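PDB 6SXT: alpha-L-arabinofuranosidase B from Aspergillus kawachii, which hydrolyses terminal non-reducing alpha-L-arabinofuranosyl residues from arabinoxylan, L-arabinan and arabinogalactan, acting on 1,2-, 1,3- and 1,5-alpha-linkages. Local coordinates for residues Ser321-Glu332 / Thr375-Phe386. Residues are numbered along the deposited sequence; the frame is centred on the assembly and turned at random. Where two conformers were deposited one is given.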
loop_
_atom_site.group_PDB
_atom_site.type_symbol
_atom_site.label_atom_id
_atom_site.label_comp_id
_atom_site.label_asym_id
_atom_site.label_seq_id
_atom_site.Cartn_x
_atom_site.Cartn_y
_atom_site.Cartn_z
ATOM N N SER A 321 -5.640 13.575 -3.877
ATOM C CA SER A 321 -4.378 14.244 -4.305
ATOM C C SER A 321 -3.184 13.642 -3.568
ATOM O O SER A 321 -3.158 13.613 -2.327
ATOM C CB SER A 321 -4.470 15.720 -4.060
ATOM O OG SER A 321 -3.219 16.316 -4.397
ATOM N N LEU A 322 -2.155 13.276 -4.321
ATOM C CA LEU A 322 -0.864 12.832 -3.778
ATOM C C LEU A 322 0.124 13.999 -3.585
ATOM O O LEU A 322 1.206 13.737 -3.059
ATOM C CB LEU A 322 -0.247 11.857 -4.795
ATOM C CG LEU A 322 -0.806 10.439 -4.695
ATOM C CD1 LEU A 322 -0.603 9.680 -5.969
ATOM C CD2 LEU A 322 -0.226 9.671 -3.510
ATOM N N VAL A 323 -0.222 15.210 -3.978
ATOM C CA VAL A 323 0.765 16.308 -4.097
ATOM C C VAL A 323 0.359 17.463 -3.203
ATOM O O VAL A 323 -0.847 17.754 -3.056
ATOM C CB VAL A 323 0.879 16.732 -5.566
ATOM C CG1 VAL A 323 1.827 17.905 -5.730
ATOM C CG2 VAL A 323 1.330 15.564 -6.385
ATOM N N SER A 324 1.337 18.068 -2.576
ATOM C CA SER A 324 1.161 19.352 -1.880
ATOM C C SER A 324 2.408 20.206 -2.062
ATOM O O SER A 324 3.448 19.681 -2.523
ATOM C CB SER A 324 0.851 19.143 -0.408
ATOM O OG SER A 324 1.946 18.637 0.307
ATOM N N GLY A 325 2.328 21.448 -1.580
ATOM C CA GLY A 325 3.481 22.356 -1.665
ATOM C C GLY A 325 3.619 22.943 -3.069
ATOM O O GLY A 325 2.755 22.818 -3.932
ATOM N N PRO A 326 4.734 23.673 -3.298
ATOM C CA PRO A 326 4.942 24.333 -4.577
ATOM C C PRO A 326 4.854 23.444 -5.820
ATOM O O PRO A 326 4.358 23.847 -6.878
ATOM C CB PRO A 326 6.353 24.905 -4.434
ATOM C CG PRO A 326 6.968 24.278 -3.245
ATOM C CD PRO A 326 5.819 23.861 -2.350
ATOM N N SER A 327 5.319 22.245 -5.740
ATOM C CA SER A 327 5.176 21.397 -6.987
ATOM C C SER A 327 5.735 22.011 -8.308
ATOM O O SER A 327 6.560 22.974 -8.306
ATOM C CB SER A 327 3.745 20.981 -7.207
ATOM O OG SER A 327 3.667 19.838 -8.050
ATOM N N PHE A 328 5.387 21.399 -9.431
ATOM C CA PHE A 328 6.099 21.481 -10.729
ATOM C C PHE A 328 5.107 21.432 -11.873
ATOM O O PHE A 328 3.961 21.058 -11.660
ATOM C CB PHE A 328 7.067 20.300 -10.911
ATOM C CG PHE A 328 8.092 20.169 -9.815
ATOM C CD1 PHE A 328 9.259 20.928 -9.815
ATOM C CD2 PHE A 328 7.887 19.300 -8.746
ATOM C CE1 PHE A 328 10.208 20.761 -8.825
ATOM C CE2 PHE A 328 8.785 19.228 -7.701
ATOM C CZ PHE A 328 9.968 19.940 -7.749
ATOM N N THR A 329 5.575 21.739 -13.086
ATOM C CA THR A 329 4.833 21.560 -14.358
ATOM C C THR A 329 5.712 20.742 -15.306
ATOM O O THR A 329 6.919 20.990 -15.322
ATOM C CB THR A 329 4.495 22.904 -15.023
ATOM O OG1 THR A 329 4.087 23.844 -14.029
ATOM C CG2 THR A 329 3.411 22.770 -16.065
ATOM N N SER A 330 5.130 19.857 -16.061
ATOM C CA SER A 330 5.884 19.022 -17.012
ATOM C C SER A 330 6.624 19.908 -18.024
ATOM O O SER A 330 6.007 20.869 -18.565
ATOM C CB SER A 330 4.989 18.101 -17.708
ATOM O OG SER A 330 5.771 17.164 -18.449
ATOM N N GLY A 331 7.911 19.668 -18.165
ATOM C CA GLY A 331 8.767 20.438 -19.103
ATOM C C GLY A 331 9.541 21.548 -18.422
ATOM O O GLY A 331 10.466 22.085 -19.065
ATOM N N GLU A 332 9.191 21.936 -17.186
ATOM C CA GLU A 332 9.960 22.851 -16.337
ATOM C C GLU A 332 11.364 22.289 -16.137
ATOM O O GLU A 332 11.494 21.085 -15.936
ATOM C CB GLU A 332 9.247 22.964 -14.982
ATOM C CG GLU A 332 9.783 23.979 -14.017
ATOM C CD GLU A 332 9.064 24.004 -12.681
ATOM O OE1 GLU A 332 8.088 23.234 -12.524
ATOM O OE2 GLU A 332 9.505 24.726 -11.769
ATOM N N THR A 375 14.986 18.248 -15.790
ATOM C CA THR A 375 13.732 18.439 -16.519
ATOM C C THR A 375 12.652 17.643 -15.765
ATOM O O THR A 375 12.781 16.439 -15.617
ATOM C CB THR A 375 13.825 17.994 -17.966
ATOM O OG1 THR A 375 14.981 18.645 -18.555
ATOM C CG2 THR A 375 12.550 18.346 -18.702
ATOM N N VAL A 376 11.624 18.350 -15.365
ATOM C CA VAL A 376 10.512 17.690 -14.617
ATOM C C VAL A 376 9.530 17.180 -15.647
ATOM O O VAL A 376 9.146 17.920 -16.587
ATOM C CB VAL A 376 9.873 18.664 -13.613
ATOM C CG1 VAL A 376 8.882 17.883 -12.728
ATOM C CG2 VAL A 376 10.908 19.306 -12.731
ATOM N N VAL A 377 9.151 15.918 -15.555
ATOM C CA VAL A 377 8.183 15.353 -16.495
ATOM C C VAL A 377 7.060 14.674 -15.698
ATOM O O VAL A 377 7.253 14.303 -14.529
ATOM C CB VAL A 377 8.829 14.389 -17.470
ATOM C CG1 VAL A 377 10.057 15.019 -18.160
ATOM C CG2 VAL A 377 9.208 13.102 -16.871
ATOM N N THR A 378 5.966 14.465 -16.373
ATOM C CA THR A 378 4.845 13.695 -15.793
ATOM C C THR A 378 5.397 12.399 -15.219
ATOM O O THR A 378 6.158 11.639 -15.865
ATOM C CB THR A 378 3.749 13.455 -16.826
ATOM O OG1 THR A 378 3.415 14.741 -17.318
ATOM C CG2 THR A 378 2.546 12.769 -16.204
ATOM N N GLY A 379 4.940 12.067 -13.994
ATOM C CA GLY A 379 5.421 10.864 -13.319
ATOM C C GLY A 379 5.239 9.633 -14.164
ATOM O O GLY A 379 4.124 9.364 -14.707
ATOM N N LEU A 380 6.279 8.844 -14.232
ATOM C CA LEU A 380 6.287 7.671 -15.118
ATOM C C LEU A 380 5.276 6.632 -14.628
ATOM O O LEU A 380 4.799 5.870 -15.493
ATOM C CB LEU A 380 7.695 7.109 -15.205
ATOM C CG LEU A 380 8.697 8.010 -15.957
ATOM C CD1 LEU A 380 10.057 7.460 -15.827
ATOM C CD2 LEU A 380 8.314 8.097 -17.435
ATOM N N ALA A 381 5.079 6.496 -13.316
ATOM C CA ALA A 381 4.101 5.496 -12.797
ATOM C C ALA A 381 2.819 6.118 -12.262
ATOM O O ALA A 381 1.890 5.352 -11.926
ATOM C CB ALA A 381 4.740 4.670 -11.725
ATOM N N ASN A 382 2.750 7.425 -12.169
ATOM C CA ASN A 382 1.560 8.100 -11.621
ATOM C C ASN A 382 1.506 9.502 -12.190
ATOM O O ASN A 382 2.449 10.255 -11.940
ATOM C CB ASN A 382 1.536 8.093 -10.094
ATOM C CG ASN A 382 0.212 8.661 -9.633
ATOM O OD1 ASN A 382 -0.051 9.851 -9.780
ATOM N ND2 ASN A 382 -0.650 7.799 -9.089
ATOM N N SER A 383 0.447 9.811 -12.921
ATOM C CA SER A 383 0.394 11.086 -13.668
ATOM C C SER A 383 0.166 12.306 -12.771
ATOM O O SER A 383 0.293 13.410 -13.273
ATOM C CB SER A 383 -0.660 11.003 -14.755
ATOM O OG SER A 383 -1.904 10.925 -14.123
ATOM N N GLN A 384 -0.155 12.169 -11.465
ATOM C CA GLN A 384 -0.223 13.312 -10.530
ATOM C C GLN A 384 1.172 13.700 -10.044
ATOM O O GLN A 384 1.381 14.800 -9.636
ATOM C CB GLN A 384 -0.930 12.979 -9.192
ATOM C CG GLN A 384 -2.343 12.546 -9.254
ATOM C CD GLN A 384 -2.878 12.628 -7.828
ATOM O OE1 GLN A 384 -2.657 13.613 -7.126
ATOM N NE2 GLN A 384 -3.506 11.530 -7.476
ATOM N N CYS A 385 2.091 12.751 -10.070
ATOM C CA CYS A 385 3.429 12.886 -9.509
ATOM C C CYS A 385 4.388 13.188 -10.669
ATOM O O CYS A 385 3.923 13.601 -11.768
ATOM C CB CYS A 385 3.789 11.670 -8.705
ATOM S SG CYS A 385 2.591 11.501 -7.316
ATOM N N PHE A 386 5.680 13.150 -10.377
ATOM C CA PHE A 386 6.712 13.645 -11.326
ATOM C C PHE A 386 7.872 12.661 -11.367
ATOM O O PHE A 386 8.160 11.846 -10.445
ATOM C CB PHE A 386 7.149 15.066 -10.983
ATOM C CG PHE A 386 6.033 16.063 -11.072
ATOM C CD1 PHE A 386 5.650 16.583 -12.291
ATOM C CD2 PHE A 386 5.268 16.373 -9.958
ATOM C CE1 PHE A 386 4.596 17.471 -12.391
ATOM C CE2 PHE A 386 4.214 17.255 -10.057
ATOM C CZ PHE A 386 3.858 17.793 -11.270
#
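Phe-328 meets Phe-386 where the loop that opens the arabinose-binding beta-trefoil domain, just before strand 333-338, wraps over strand 374-378 and the turn after it. The edge of the Phe-328 ring points at the face of Phe-386 in a T-shaped pair, centroids 5.7 Å apart and planes at 68°. Phe-328 CB sits over the centre of that same ring as a CH-pi contact, and Val-376 CG1 touches this CB at 3.5 Å. With CG anti to its carbonyl carbon (chi1 -57°), Phe-328 turns its ring across Val-376, whose CG2 reaches CD1. Phe-388 meets the Phe-328 ring edge-to-face, and Pro-424 packs against Phe-328 and Phe-386.

Next to this cluster, the type II turn Thr-329 to Glu-332 docks on the strand: Gly-331 N donates to Val-376 O at 2.7 Å, and Val-376 N returns a nearly straight bond to Glu-332 O. Glu-332 OE1 braces the turn by accepting from Thr-329 N.

At the other end, Leu-322 CB rests on Cys-385 SG (3.8 Å), which is disulfide-bonded to Cys-423. The Gln-384 amide is held at both ends, NE2 giving to Gly-320 O while OE1 takes Leu-322 N at 2.9 Å, the donor tilted 32° from the carbonyl plane.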